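Local coordinates for alpha-galactosidase (Umbelopsis vinacea, PDB 3A5V), which probably hydrolyses terminal alpha-linked galactose residues from galactosides, as a tetrameric, glycosylated family 27 glycoside hydrolase with a beta/alpha-barrel catalytic domain, at residues Ser181-Ile186 and Trp236-Met241. Sequence-based numbering, arbitrary orientation.
Sequences SNSWRI and WNDLDM
The carbonyl oxygen of Asp238 is gripped twice: Ile186 N donates to Asp238 O at 3.2 Å, and a water carried by Arg185 NE donates at 2.8 Å. It belongs to the parallel pairing of strands 183-185 and 236-238, neighbours in the TIM barrel, where Trp236 N donates to Asn182 O, Trp184 N to Trp236 O, and Asp238 N to Trp184 O. On the face bearing Trp184 and Asn237, a chi1 of 40° folds the indole back over the partner strand, with Trp236 O 3.5 Å above the ring plane, over its centre. Trp184 NE1 donates to Asn237 OD1 at 2.8 Å, somewhat bent, at 139°. A phenylalanine in place of Trp184 would probably leave Asn237 OD1 without its indole donor. On the face bearing Ser183, Arg185 and Asp238, water joins Ser183 OG, which also bonds Gln10 NE2, to Asp238 OD2. Farther on, the Arg185 guanidinium lies stacked on the Asp240 carboxylate, planes 10° apart, in a salt bridge made by charge alone. Arg185 NH2 turns to Asp189, while Asp240 OD2 accepts from Val190 N. One face thus bonds directly, the other through water, and the Arg185-Asp240 charges lie towards the C-terminal strand ends, where barrels of this family place their active site.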
ATOM      1  N   SER A 181      -7.616   6.361  23.797  1.00 12.29           N
ATOM      2  CA  SER A 181      -6.513   5.783  24.587  1.00 12.37           C
ATOM      3  C   SER A 181      -5.529   6.879  25.009  1.00 12.35           C
ATOM      4  O   SER A 181      -5.599   8.020  24.511  1.00 12.72           O
ATOM      5  CB  SER A 181      -5.787   4.667  23.808  1.00 11.77           C
ATOM      6  OG  SER A 181      -5.096   5.189  22.674  1.00 12.27           O
ATOM      7  N   ASN A 182      -4.635   6.544  25.939  1.00 11.80           N
ATOM      8  CA  ASN A 182      -3.651   7.515  26.447  1.00 12.04           C
ATOM      9  C   ASN A 182      -2.288   7.519  25.752  1.00 11.65           C
ATOM     10  O   ASN A 182      -1.556   8.508  25.822  1.00 12.47           O
ATOM     11  CB  ASN A 182      -3.478   7.350  27.971  1.00 11.25           C
ATOM     12  CG  ASN A 182      -4.753   7.699  28.736  1.00 13.39           C
ATOM     13  OD1 ASN A 182      -5.355   6.844  29.380  1.00 14.68           O
ATOM     14  ND2 ASN A 182      -5.195   8.963  28.623  1.00 12.77           N
ATOM     15  N   SER A 183      -1.916   6.397  25.146  1.00 11.53           N
ATOM     16  CA  SER A 183      -0.659   6.296  24.407  1.00 10.78           C
ATOM     17  C   SER A 183      -0.734   5.097  23.466  1.00 10.83           C
ATOM     18  O   SER A 183      -1.538   4.185  23.673  1.00 10.87           O
ATOM     19  CB  SER A 183       0.551   6.175  25.369  1.00 10.99           C
ATOM     20  OG  SER A 183       0.539   4.917  26.057  1.00 10.68           O
ATOM     21  N   TRP A 184       0.092   5.113  22.415  1.00 10.85           N
ATOM     22  CA  TRP A 184       0.077   4.053  21.408  1.00 10.67           C
ATOM     23  C   TRP A 184       1.499   3.801  20.923  1.00 10.46           C
ATOM     24  O   TRP A 184       2.200   4.726  20.500  1.00 10.68           O
ATOM     25  CB  TRP A 184      -0.871   4.390  20.231  1.00 10.88           C
ATOM     26  CG  TRP A 184      -0.796   5.822  19.843  1.00  9.84           C
ATOM     27  CD1 TRP A 184       0.096   6.397  18.963  1.00 10.33           C
ATOM     28  CD2 TRP A 184      -1.584   6.892  20.379  1.00  9.72           C
ATOM     29  NE1 TRP A 184      -0.115   7.759  18.912  1.00 10.72           N
ATOM     30  CE2 TRP A 184      -1.136   8.088  19.770  1.00 10.59           C
ATOM     31  CE3 TRP A 184      -2.639   6.954  21.311  1.00 10.22           C
ATOM     32  CZ2 TRP A 184      -1.717   9.340  20.050  1.00 11.56           C
ATOM     33  CZ3 TRP A 184      -3.204   8.203  21.604  1.00 10.58           C
ATOM     34  CH2 TRP A 184      -2.740   9.377  20.975  1.00 10.28           C
ATOM     35  N   ARG A 185       1.936   2.552  21.042  1.00 10.60           N
ATOM     36  CA  ARG A 185       3.153   2.095  20.377  1.00 10.28           C
ATOM     37  C   ARG A 185       3.097   2.432  18.892  1.00 11.07           C
ATOM     38  O   ARG A 185       2.062   2.233  18.221  1.00 10.93           O
ATOM     39  CB  ARG A 185       3.353   0.593  20.611  1.00 10.61           C
ATOM     40  CG  ARG A 185       3.806   0.281  22.081  1.00 11.06           C
ATOM     41  CD  ARG A 185       5.368   0.450  22.248  1.00 12.44           C
ATOM     42  NE  ARG A 185       5.990  -0.364  21.214  1.00 12.79           N
ATOM     43  CZ  ARG A 185       6.086  -1.693  21.252  1.00 13.76           C
ATOM     44  NH1 ARG A 185       5.719  -2.374  22.341  1.00 11.60           N
ATOM     45  NH2 ARG A 185       6.563  -2.340  20.191  1.00  9.85           N
ATOM     46  N   ILE A 186       4.192   2.987  18.381  1.00 11.48           N
ATOM     47  CA  ILE A 186       4.221   3.413  16.974  1.00 11.96           C
ATOM     48  C   ILE A 186       5.030   2.494  16.072  1.00 12.05           C
ATOM     49  O   ILE A 186       5.032   2.678  14.855  1.00 12.90           O
ATOM     50  CB  ILE A 186       4.764   4.852  16.828  1.00 11.63           C
ATOM     51  CG1 ILE A 186       6.210   4.906  17.364  1.00 13.86           C
ATOM     52  CG2 ILE A 186       3.803   5.834  17.546  1.00 12.31           C
ATOM     53  CD1 ILE A 186       7.029   6.052  16.822  1.00 16.17           C
ATOM     54  N   TRP A 236      -0.245  10.116  23.678  1.00 10.28           N
ATOM     55  CA  TRP A 236       1.176  10.145  23.308  1.00 10.80           C
ATOM     56  C   TRP A 236       1.595   9.034  22.348  1.00 11.23           C
ATOM     57  O   TRP A 236       1.118   7.913  22.463  1.00 11.65           O
ATOM     58  CB  TRP A 236       2.029   9.980  24.582  1.00 10.07           C
ATOM     59  CG  TRP A 236       1.671  10.982  25.655  1.00 10.01           C
ATOM     60  CD1 TRP A 236       1.012  10.734  26.815  1.00 10.40           C
ATOM     61  CD2 TRP A 236       1.937  12.381  25.629  1.00 10.36           C
ATOM     62  NE1 TRP A 236       0.849  11.890  27.531  1.00 10.89           N
ATOM     63  CE2 TRP A 236       1.389  12.930  26.823  1.00 10.97           C
ATOM     64  CE3 TRP A 236       2.550  13.237  24.701  1.00  8.71           C
ATOM     65  CZ2 TRP A 236       1.475  14.291  27.135  1.00 11.36           C
ATOM     66  CZ3 TRP A 236       2.630  14.611  25.002  1.00 10.39           C
ATOM     67  CH2 TRP A 236       2.106  15.120  26.220  1.00  9.94           C
ATOM     68  N   ASN A 237       2.577   9.326  21.493  1.00 10.91           N
ATOM     69  CA  ASN A 237       3.322   8.282  20.765  1.00 11.58           C
ATOM     70  C   ASN A 237       4.244   7.550  21.742  1.00 11.59           C
ATOM     71  O   ASN A 237       4.889   8.187  22.578  1.00 11.41           O
ATOM     72  CB  ASN A 237       4.149   8.901  19.612  1.00 11.52           C
ATOM     73  CG  ASN A 237       3.264   9.624  18.588  1.00 11.99           C
ATOM     74  OD1 ASN A 237       2.281   9.062  18.086  1.00 11.24           O
ATOM     75  ND2 ASN A 237       3.606  10.876  18.289  1.00 11.68           N
ATOM     76  N   ASP A 238       4.284   6.220  21.646  1.00 10.73           N
ATOM     77  CA  ASP A 238       5.066   5.398  22.567  1.00 11.06           C
ATOM     78  C   ASP A 238       6.187   4.728  21.768  1.00 11.08           C
ATOM     79  O   ASP A 238       5.925   3.946  20.837  1.00 11.37           O
ATOM     80  CB  ASP A 238       4.136   4.365  23.237  1.00 10.42           C
ATOM     81  CG  ASP A 238       4.846   3.464  24.256  1.00 10.48           C
ATOM     82  OD1 ASP A 238       6.075   3.568  24.464  1.00 11.46           O
ATOM     83  OD2 ASP A 238       4.141   2.605  24.832  1.00 11.89           O
ATOM     84  N   LEU A 239       7.436   5.054  22.111  1.00 10.89           N
ATOM     85  CA  LEU A 239       8.585   4.546  21.376  1.00 11.11           C
ATOM     86  C   LEU A 239       9.127   3.232  21.965  1.00 11.76           C
ATOM     87  O   LEU A 239      10.205   2.783  21.582  1.00 11.42           O
ATOM     88  CB  LEU A 239       9.688   5.619  21.279  1.00 10.87           C
ATOM     89  CG  LEU A 239       9.557   6.725  20.215  1.00 11.52           C
ATOM     90  CD1 LEU A 239       8.213   7.495  20.305  1.00 10.44           C
ATOM     91  CD2 LEU A 239      10.747   7.702  20.311  1.00 11.55           C
ATOM     92  N   ASP A 240       8.350   2.626  22.871  1.00 11.45           N
ATOM     93  CA  ASP A 240       8.677   1.365  23.564  1.00 11.78           C
ATOM     94  C   ASP A 240       9.628   1.658  24.738  1.00 12.09           C
ATOM     95  O   ASP A 240      10.053   2.800  24.945  1.00 11.53           O
ATOM     96  CB  ASP A 240       9.238   0.269  22.615  1.00 11.35           C
ATOM     97  CG  ASP A 240       9.024  -1.151  23.137  1.00 11.23           C
ATOM     98  OD1 ASP A 240       8.391  -1.348  24.204  1.00  9.69           O
ATOM     99  OD2 ASP A 240       9.482  -2.097  22.468  1.00 10.70           O
ATOM    100  N   MET A 241       9.941   0.615  25.498  1.00 12.76           N
ATOM    101  CA  MET A 241      10.627   0.734  26.783  1.00 14.41           C
ATOM    102  C   MET A 241      12.089   1.132  26.648  1.00 14.47           C
ATOM    103  O   MET A 241      12.710   0.920  25.601  1.00 14.74           O
ATOM    104  CB  MET A 241      10.546  -0.604  27.527  1.00 13.60           C
ATOM    105  CG  MET A 241       9.131  -1.004  27.817  1.00 16.45           C
ATOM    106  SD  MET A 241       8.999  -2.567  28.692  1.00 19.07           S
ATOM    107  CE  MET A 241       9.522  -3.748  27.418  1.00 19.01           C
TER
HETATM  108  O   HOH W   1       1.372   2.667  24.687  1.00 11.22           O
HETATM  109  O   HOH W   2       6.845   1.716  19.493  1.00  8.54           O
HETATM  110  O   HOH W   3       5.957  -1.235  25.271  1.00 13.29           O